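PDB 4ONY: extracellular solute-binding protein family 5 from Brucella melitensis, which probably binds peptides or related solutes in the periplasm and hands them to an ABC transporter for import. Local coordinates for residues Ser205-Pro210 and Val221-Arg226; Gly77-Met82 and Ile252-Tyr257. All blocks are in the same frame, centred on the assembly; numbering follows the deposited sequence.

How the contacts relate
Contact 1 lies at the surface, contact 2 in the interior, yet both rest on the same mixed four-stranded sheet: contact 1 takes the end of edge strand 216-222 and its turn, contact 2 the inner strand 251-257. Their centres are about 13 Å apart. Across both, the two segments meet through apolar side chains alone. What differs is the burial and make-up of these groups: exposed Leu207 and Pro223 with partly exposed Val221 in contact 1, buried phenylalanine, methionine and isoleucines in contact 2. The sheet joins them: Gln225 O probably accepts a hydrogen bond from Tyr256 N (2.8 Å), Arg226 pairs with Glu255, and residues of 221-226 and 252-257 together line the P4G site.

Contact 1: Ser205-Pro210 and Val221-Arg226. With P4G (1-ethoxy-2-(2-ethoxyethoxy)ethane), chain D.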
ATOM      1  N   SER A 205      26.232   1.299  10.359  1.00 18.85           N
ATOM      2  CA  SER A 205      25.778   2.569   9.776  1.00 19.52           C
ATOM      3  C   SER A 205      26.887   3.028   8.854  1.00 19.40           C
ATOM      4  O   SER A 205      28.076   2.937   9.215  1.00 19.87           O
ATOM      5  CB  SER A 205      25.683   3.671  10.825  1.00 20.49           C
ATOM      6  OG  SER A 205      24.821   3.306  11.804  1.00 22.22           O
ATOM      7  N   THR A 206      26.517   3.539   7.697  1.00 19.24           N
ATOM      8  CA  THR A 206      27.493   3.874   6.713  1.00 20.02           C
ATOM      9  C   THR A 206      27.036   4.978   5.805  1.00 19.68           C
ATOM     10  O   THR A 206      25.906   4.970   5.354  1.00 19.10           O
ATOM     11  CB  THR A 206      27.924   2.638   5.862  1.00 20.00           C
ATOM     12  OG1 THR A 206      28.917   3.046   4.930  1.00 20.50           O
ATOM     13  CG2 THR A 206      26.798   2.035   5.096  1.00 19.43           C
ATOM     14  N   LEU A 207      27.959   5.899   5.530  1.00 20.86           N
ATOM     15  CA  LEU A 207      27.762   6.933   4.528  1.00 22.00           C
ATOM     16  C   LEU A 207      28.692   6.791   3.312  1.00 22.50           C
ATOM     17  O   LEU A 207      28.786   7.715   2.515  1.00 23.51           O
ATOM     18  CB  LEU A 207      27.915   8.311   5.154  1.00 22.71           C
ATOM     19  CG  LEU A 207      26.874   8.664   6.193  1.00 22.71           C
ATOM     20  CD1 LEU A 207      27.341   9.818   7.082  1.00 23.57           C
ATOM     21  CD2 LEU A 207      25.555   8.983   5.539  1.00 22.46           C
ATOM     22  N   GLU A 208      29.330   5.638   3.152  1.00 22.72           N
ATOM     23  CA  GLU A 208      30.156   5.367   1.952  1.00 24.45           C
ATOM     24  C   GLU A 208      29.232   5.010   0.793  1.00 24.58           C
ATOM     25  O   GLU A 208      28.360   4.146   0.938  1.00 23.40           O
ATOM     26  CB  GLU A 208      31.185   4.234   2.148  1.00 24.87           C
ATOM     27  N   PRO A 209      29.423   5.660  -0.361  1.00 25.24           N
ATOM     28  CA  PRO A 209      28.504   5.364  -1.463  1.00 24.83           C
ATOM     29  C   PRO A 209      28.534   3.878  -1.834  1.00 23.46           C
ATOM     30  O   PRO A 209      29.590   3.358  -2.124  1.00 21.37           O
ATOM     31  CB  PRO A 209      29.033   6.224  -2.620  1.00 25.96           C
ATOM     32  CG  PRO A 209      29.879   7.291  -1.964  1.00 27.80           C
ATOM     33  CD  PRO A 209      30.463   6.632  -0.739  1.00 26.97           C
ATOM     34  N   PRO A 210      27.380   3.191  -1.775  1.00 21.75           N
ATOM     35  CA  PRO A 210      27.438   1.745  -1.993  1.00 21.63           C
ATOM     36  C   PRO A 210      27.398   1.403  -3.491  1.00 20.86           C
ATOM     37  O   PRO A 210      26.881   2.176  -4.304  1.00 21.41           O
ATOM     38  CB  PRO A 210      26.161   1.254  -1.284  1.00 21.69           C
ATOM     39  CG  PRO A 210      25.175   2.369  -1.513  1.00 21.19           C
ATOM     40  CD  PRO A 210      25.998   3.652  -1.516  1.00 22.12           C
ATOM     41  N   VAL A 221      26.426  12.869  -0.638  1.00 23.20           N
ATOM     42  CA  VAL A 221      25.653  12.595   0.528  1.00 24.36           C
ATOM     43  C   VAL A 221      25.881  13.680   1.562  1.00 23.43           C
ATOM     44  O   VAL A 221      27.022  13.919   1.963  1.00 22.47           O
ATOM     45  CB  VAL A 221      26.089  11.243   1.101  1.00 27.20           C
ATOM     46  CG1 VAL A 221      25.115  10.821   2.146  1.00 28.90           C
ATOM     47  CG2 VAL A 221      26.137  10.178   0.006  1.00 29.44           C
ATOM     48  N   GLN A 222      24.804  14.365   1.951  1.00 22.62           N
ATOM     49  CA  GLN A 222      24.820  15.384   3.024  1.00 22.30           C
ATOM     50  C   GLN A 222      23.762  14.905   4.035  1.00 21.15           C
ATOM     51  O   GLN A 222      22.565  15.130   3.856  1.00 19.60           O
ATOM     52  CB  GLN A 222      24.497  16.774   2.473  1.00 23.83           C
ATOM     53  CG  GLN A 222      25.541  17.272   1.475  1.00 25.98           C
ATOM     54  CD  GLN A 222      25.037  18.404   0.593  1.00 26.75           C
ATOM     55  OE1 GLN A 222      24.360  18.190  -0.404  1.00 26.26           O
ATOM     56  NE2 GLN A 222      25.389  19.622   0.960  1.00 27.94           N
ATOM     57  N   PRO A 223      24.210  14.173   5.054  1.00 20.03           N
ATOM     58  CA  PRO A 223      23.318  13.499   5.987  1.00 19.49           C
ATOM     59  C   PRO A 223      22.349  14.491   6.652  1.00 19.10           C
ATOM     60  O   PRO A 223      22.759  15.552   7.047  1.00 20.39           O
ATOM     61  CB  PRO A 223      24.255  12.893   7.035  1.00 19.72           C
ATOM     62  CG  PRO A 223      25.636  13.127   6.569  1.00 20.68           C
ATOM     63  CD  PRO A 223      25.643  13.968   5.342  1.00 20.49           C
ATOM     64  N   GLY A 224      21.081  14.135   6.722  1.00 18.51           N
ATOM     65  CA  GLY A 224      20.034  14.972   7.248  1.00 18.13           C
ATOM     66  C   GLY A 224      19.552  16.031   6.283  1.00 18.61           C
ATOM     67  O   GLY A 224      18.663  16.798   6.636  1.00 18.43           O
ATOM     68  N   GLN A 225      20.120  16.081   5.070  1.00 18.43           N
ATOM     69  CA  GLN A 225      19.891  17.175   4.132  1.00 19.29           C
ATOM     70  C   GLN A 225      19.579  16.774   2.676  1.00 18.82           C
ATOM     71  O   GLN A 225      18.587  17.261   2.112  1.00 18.01           O
ATOM     72  CB  GLN A 225      21.077  18.105   4.130  1.00 20.94           C
ATOM     73  CG  GLN A 225      21.336  18.716   5.501  1.00 23.16           C
ATOM     74  CD  GLN A 225      22.377  19.827   5.407  1.00 25.78           C
ATOM     75  OE1 GLN A 225      23.549  19.578   5.165  1.00 28.10           O
ATOM     76  NE2 GLN A 225      21.939  21.048   5.569  1.00 27.08           N
ATOM     77  N   ARG A 226      20.406  15.924   2.082  1.00 18.44           N
ATOM     78  CA  ARG A 226      20.336  15.669   0.654  1.00 18.94           C
ATOM     79  C   ARG A 226      21.171  14.481   0.234  1.00 17.74           C
ATOM     80  O   ARG A 226      22.302  14.306   0.710  1.00 17.51           O
ATOM     81  CB  ARG A 226      20.864  16.907  -0.108  1.00 21.04           C
ATOM     82  CG  ARG A 226      20.801  16.792  -1.633  1.00 22.70           C
ATOM     83  CD  ARG A 226      21.537  17.950  -2.303  1.00 24.18           C
ATOM     84  NE  ARG A 226      20.852  19.221  -2.113  1.00 25.23           N
ATOM     85  CZ  ARG A 226      21.317  20.254  -1.398  1.00 27.95           C
ATOM     86  NH1 ARG A 226      22.481  20.202  -0.760  1.00 28.26           N
ATOM     87  NH2 ARG A 226      20.596  21.375  -1.344  1.00 28.70           N
TER
HETATM   88  C8  P4G D 602      23.360  23.401   0.109  1.00 45.81           C
HETATM   89  C7  P4G D 602      23.477  22.491   1.333  1.00 47.20           C
HETATM   90  O4  P4G D 602      22.389  22.503   2.310  1.00 49.67           O
HETATM   91  C6  P4G D 602      21.007  22.701   1.939  1.00 49.14           C
HETATM   92  C5  P4G D 602      20.135  21.486   2.300  1.00 48.45           C
HETATM   93  O3  P4G D 602      18.781  21.705   1.858  1.00 44.96           O
HETATM   94  C4  P4G D 602      17.815  20.879   2.466  1.00 39.51           C
HETATM   95  C3  P4G D 602      16.572  21.721   2.683  1.00 39.91           C
HETATM   96  O2  P4G D 602      16.504  22.214   4.023  1.00 42.13           O
HETATM   97  C2  P4G D 602      15.565  23.297   4.186  1.00 40.72           C
HETATM   98  C1  P4G D 602      16.156  24.694   4.268  1.00 39.20           C
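Leu207 turns its CG beside its own backbone N and anti to the carbonyl carbon (chi1 -65°), which carries both methyls toward the end of strand 216-222. There the fork splits its contacts: CD2 meets CG1 of Val221 at 3.9 Å, while CD1 reaches Pro223 CG at 3.8 Å. Val221 offers that methyl because CG1 stands anti to its backbone N (chi1 -169°). No hydrogen bond joins the two segments. The loop 205-210 is shaped from within by an ST turn, in which Glu208 N donates to Thr206 OG1 at 3.2 Å. Ser205 OG hydrogen-bonds outside the pair, to Lys64 NZ and Ser65 OG. On the other side, Gln225 and Arg226 both face Gln222 in a classic beta bulge. Their N atoms share one acceptor, Gln222 O, while Gln222 N donates to Arg226 O. Gly224 takes a positive phi in this tight connection.

Gln222, Gln225 and Arg226 line the P4G pocket. Arg226 NH1 donates to Gln222 OE1 at 2.8 Å with a fairly straight bond; the oxygen lies in the guanidinium plane, although the donor is tilted 32° from the amide's carbonyl plane. Arg226 NH2 forms a salt bridge with Glu255 on the neighbouring strand. The P4G carbon C7 sits at the edge of the guanidinium, 3.3 Å from Arg226 NH1, and Gln225 NE2 comes no nearer than 3.6 Å to the ether O4, so contact with the ligand is mostly van der Waals. The chemistry thus divides by place: methyls and a proline ring pack the loop against the turn, whereas a paired amide and guanidinium, probably steadied by the carboxylate of Glu255, present a hydrogen-bonded polar surface to the bound ether.

Contact 2: Gly77-Met82 and Ile252-Tyr257; sequences GEFGNM and ISIEYY. With P4G (1-ethoxy-2-(2-ethoxyethoxy)ethane), chain D.
One face of the mixed four-stranded sheet, in a periplasmic solute-binding protein of family 5, receives the loop 77-82 through an apolar cluster of Phe79, Met82, Ile252 and Ile254. The Phe79 ring meets both isoleucines, and Met82 joins through Ile252. Ile252 CG2 lies over one face of the ring, 4.2 Å from Phe79 CE1, and Ile254 CD1 approaches obliquely to 3.9 Å from Phe79 CE2. The phenylalanine runs past each isoleucine in the opposite direction. Ile254 extends CD1 toward the ring at the end of a straight chain (chi2 -178°), whereas Ile252 uses a different branch for each neighbour: CG2 for the ring, CD1 for the sulfur. Met82 SD stands 3.8 Å from Ile252 CD1. The loop itself is steadied by Asp76, whose OD1 accepts from the backbone N atoms of Glu78 and Phe79.

Farther along the strand, Tyr257 lays a ring face against the ligand, with its CE2 3.5 Å from P4G C3. Tyr256 O comes within 3.6 Å of that same carbon. The Tyr257 hydroxyl lies near Glu255 OE1 and is also hydrogen-bonded to Ser266 OG.

Strand 251-257 is an inner member of the sheet, flanked by parallel strand 46-52 and antiparallel strand 226-231. Phe79 also packs on Leu47 and Val49 of the former, Met82 on Tyr229 of the latter, while Tyr257 rests on Ser262 and Leu263 of helix 260-268.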
ATOM      1  N   GLY A  77       9.048   3.889  -2.587  1.00 29.85           N
ATOM      2  CA  GLY A  77       7.667   4.104  -3.037  1.00 31.99           C
ATOM      3  C   GLY A  77       7.499   4.981  -4.267  1.00 33.81           C
ATOM      4  O   GLY A  77       6.651   4.724  -5.093  1.00 39.42           O
ATOM      5  N   GLU A  78       8.285   6.036  -4.381  1.00 33.68           N
ATOM      6  CA  GLU A  78       8.173   6.951  -5.506  1.00 35.81           C
ATOM      7  C   GLU A  78       9.177   6.614  -6.581  1.00 33.34           C
ATOM      8  O   GLU A  78       8.843   6.754  -7.746  1.00 33.32           O
ATOM      9  CB  GLU A  78       8.441   8.397  -5.057  1.00 42.90           C
ATOM     10  CG  GLU A  78       7.487   8.938  -4.016  1.00 47.91           C
ATOM     11  CD  GLU A  78       8.134  10.043  -3.161  1.00 55.63           C
ATOM     12  OE1 GLU A  78       7.754  10.120  -1.975  1.00 62.02           O
ATOM     13  OE2 GLU A  78       9.006  10.830  -3.650  1.00 54.70           O
ATOM     14  N   PHE A  79      10.400   6.184  -6.205  1.00 31.07           N
ATOM     15  CA  PHE A  79      11.505   5.933  -7.192  1.00 31.38           C
ATOM     16  C   PHE A  79      11.926   4.504  -7.471  1.00 30.56           C
ATOM     17  O   PHE A  79      12.722   4.296  -8.348  1.00 30.22           O
ATOM     18  CB  PHE A  79      12.751   6.676  -6.784  1.00 35.52           C
ATOM     19  CG  PHE A  79      12.564   8.138  -6.767  1.00 37.69           C
ATOM     20  CD1 PHE A  79      12.366   8.835  -7.968  1.00 39.95           C
ATOM     21  CD2 PHE A  79      12.554   8.826  -5.573  1.00 39.21           C
ATOM     22  CE1 PHE A  79      12.174  10.211  -7.966  1.00 38.22           C
ATOM     23  CE2 PHE A  79      12.355  10.197  -5.558  1.00 38.79           C
ATOM     24  CZ  PHE A  79      12.172  10.886  -6.751  1.00 39.32           C
ATOM     25  N   GLY A  80      11.388   3.526  -6.750  1.00 28.92           N
ATOM     26  CA  GLY A  80      11.714   2.126  -7.006  1.00 29.67           C
ATOM     27  C   GLY A  80      13.158   1.788  -6.614  1.00 29.95           C
ATOM     28  O   GLY A  80      13.682   2.332  -5.634  1.00 28.69           O
ATOM     29  N   ASN A  81      13.798   0.920  -7.394  1.00 24.94           N
ATOM     30  CA  ASN A  81      15.119   0.431  -7.045  1.00 24.38           C
ATOM     31  C   ASN A  81      16.203   1.062  -7.919  1.00 25.18           C
ATOM     32  O   ASN A  81      16.597   0.520  -8.945  1.00 27.74           O
ATOM     33  CB  ASN A  81      15.125  -1.115  -7.098  1.00 24.38           C
ATOM     34  CG  ASN A  81      14.006  -1.753  -6.257  1.00 26.46           C
ATOM     35  OD1 ASN A  81      13.579  -1.241  -5.194  1.00 27.51           O
ATOM     36  ND2 ASN A  81      13.514  -2.869  -6.728  1.00 27.07           N
ATOM     37  N   MET A  82      16.728   2.211  -7.499  1.00 24.80           N
ATOM     38  CA  MET A  82      17.720   2.917  -8.296  1.00 23.21           C
ATOM     39  C   MET A  82      19.181   2.430  -8.210  1.00 21.64           C
ATOM     40  O   MET A  82      19.960   2.588  -9.193  1.00 20.99           O
ATOM     41  CB  MET A  82      17.650   4.400  -8.008  1.00 24.79           C
ATOM     42  CG  MET A  82      16.337   5.020  -8.513  1.00 26.34           C
ATOM     43  SD  MET A  82      16.446   6.804  -8.579  1.00 31.75           S
ATOM     44  CE  MET A  82      16.424   7.121  -6.806  1.00 28.80           C
ATOM     45  N   ILE A 252      19.143  12.907 -10.060  1.00 17.35           N
ATOM     46  CA  ILE A 252      17.978  12.984  -9.158  1.00 16.98           C
ATOM     47  C   ILE A 252      18.483  13.320  -7.768  1.00 16.57           C
ATOM     48  O   ILE A 252      19.322  12.596  -7.237  1.00 15.55           O
ATOM     49  CB  ILE A 252      17.185  11.667  -9.084  1.00 17.21           C
ATOM     50  CG1 ILE A 252      16.640  11.312 -10.469  1.00 18.22           C
ATOM     51  CG2 ILE A 252      16.052  11.793  -8.045  1.00 17.41           C
ATOM     52  CD1 ILE A 252      16.021   9.930 -10.621  1.00 18.18           C
ATOM     53  N   SER A 253      18.012  14.445  -7.213  1.00 16.56           N
ATOM     54  CA  SER A 253      18.367  14.868  -5.847  1.00 16.87           C
ATOM     55  C   SER A 253      17.138  14.754  -4.985  1.00 16.53           C
ATOM     56  O   SER A 253      16.046  15.197  -5.358  1.00 16.28           O
ATOM     57  CB  SER A 253      18.927  16.301  -5.817  1.00 17.72           C
ATOM     58  OG  SER A 253      19.962  16.498  -6.787  1.00 18.22           O
ATOM     59  N   ILE A 254      17.310  14.097  -3.853  1.00 16.62           N
ATOM     60  CA  ILE A 254      16.283  13.990  -2.831  1.00 16.36           C
ATOM     61  C   ILE A 254      16.723  14.833  -1.624  1.00 16.78           C
ATOM     62  O   ILE A 254      17.727  14.518  -0.949  1.00 16.10           O
ATOM     63  CB  ILE A 254      16.075  12.514  -2.431  1.00 16.69           C
ATOM     64  CG1 ILE A 254      15.854  11.684  -3.701  1.00 17.15           C
ATOM     65  CG2 ILE A 254      14.916  12.366  -1.447  1.00 16.01           C
ATOM     66  CD1 ILE A 254      15.593  10.197  -3.450  1.00 18.07           C
ATOM     67  N   GLU A 255      15.973  15.908  -1.382  1.00 17.08           N
ATOM     68  CA  GLU A 255      16.206  16.837  -0.276  1.00 17.70           C
ATOM     69  C   GLU A 255      15.282  16.577   0.882  1.00 17.14           C
ATOM     70  O   GLU A 255      14.112  16.174   0.697  1.00 16.61           O
ATOM     71  CB  GLU A 255      16.041  18.257  -0.759  1.00 18.73           C
ATOM     72  CG  GLU A 255      17.109  18.595  -1.759  1.00 20.10           C
ATOM     73  CD  GLU A 255      17.206  20.047  -2.081  1.00 22.01           C
ATOM     74  OE1 GLU A 255      16.305  20.844  -1.721  1.00 23.28           O
ATOM     75  OE2 GLU A 255      18.215  20.394  -2.721  1.00 22.96           O
ATOM     76  N   TYR A 256      15.804  16.785   2.084  1.00 16.53           N
ATOM     77  CA  TYR A 256      15.103  16.458   3.282  1.00 16.43           C
ATOM     78  C   TYR A 256      14.676  17.737   4.007  1.00 17.05           C
ATOM     79  O   TYR A 256      15.468  18.655   4.137  1.00 16.70           O
ATOM     80  CB  TYR A 256      15.998  15.568   4.158  1.00 16.82           C
ATOM     81  CG  TYR A 256      16.058  14.110   3.697  1.00 16.67           C
ATOM     82  CD1 TYR A 256      16.830  13.734   2.606  1.00 17.45           C
ATOM     83  CD2 TYR A 256      15.319  13.132   4.314  1.00 16.75           C
ATOM     84  CE1 TYR A 256      16.895  12.406   2.199  1.00 17.31           C
ATOM     85  CE2 TYR A 256      15.382  11.827   3.922  1.00 16.51           C
ATOM     86  CZ  TYR A 256      16.176  11.465   2.859  1.00 16.87           C
ATOM     87  OH  TYR A 256      16.248  10.155   2.452  1.00 16.49           O
ATOM     88  N   TYR A 257      13.411  17.781   4.441  1.00 16.49           N
ATOM     89  CA  TYR A 257      12.815  18.945   5.076  1.00 16.99           C
ATOM     90  C   TYR A 257      12.235  18.561   6.446  1.00 17.29           C
ATOM     91  O   TYR A 257      11.863  17.417   6.661  1.00 16.86           O
ATOM     92  CB  TYR A 257      11.707  19.540   4.190  1.00 17.14           C
ATOM     93  CG  TYR A 257      12.264  20.151   2.949  1.00 17.13           C
ATOM     94  CD1 TYR A 257      12.597  19.350   1.851  1.00 16.69           C
ATOM     95  CD2 TYR A 257      12.585  21.505   2.904  1.00 17.26           C
ATOM     96  CE1 TYR A 257      13.192  19.909   0.724  1.00 16.61           C
ATOM     97  CE2 TYR A 257      13.175  22.068   1.785  1.00 17.49           C
ATOM     98  CZ  TYR A 257      13.499  21.253   0.697  1.00 17.27           C
ATOM     99  OH  TYR A 257      14.112  21.860  -0.426  1.00 17.17           O
TER
HETATM  100  C8  P4G D 602      23.360  23.401   0.109  1.00 45.81           C
HETATM  101  C7  P4G D 602      23.477  22.491   1.333  1.00 47.20           C
HETATM  102  O4  P4G D 602      22.389  22.503   2.310  1.00 49.67           O
HETATM  103  C6  P4G D 602      21.007  22.701   1.939  1.00 49.14           C
HETATM  104  C5  P4G D 602      20.135  21.486   2.300  1.00 48.45           C
HETATM  105  O3  P4G D 602      18.781  21.705   1.858  1.00 44.96           O
HETATM  106  C4  P4G D 602      17.815  20.879   2.466  1.00 39.51           C
HETATM  107  C3  P4G D 602      16.572  21.721   2.683  1.00 39.91           C
HETATM  108  O2  P4G D 602      16.504  22.214   4.023  1.00 42.13           O
HETATM  109  C2  P4G D 602      15.565  23.297   4.186  1.00 40.72           C
HETATM  110  C1  P4G D 602      16.156  24.694   4.268  1.00 39.20           C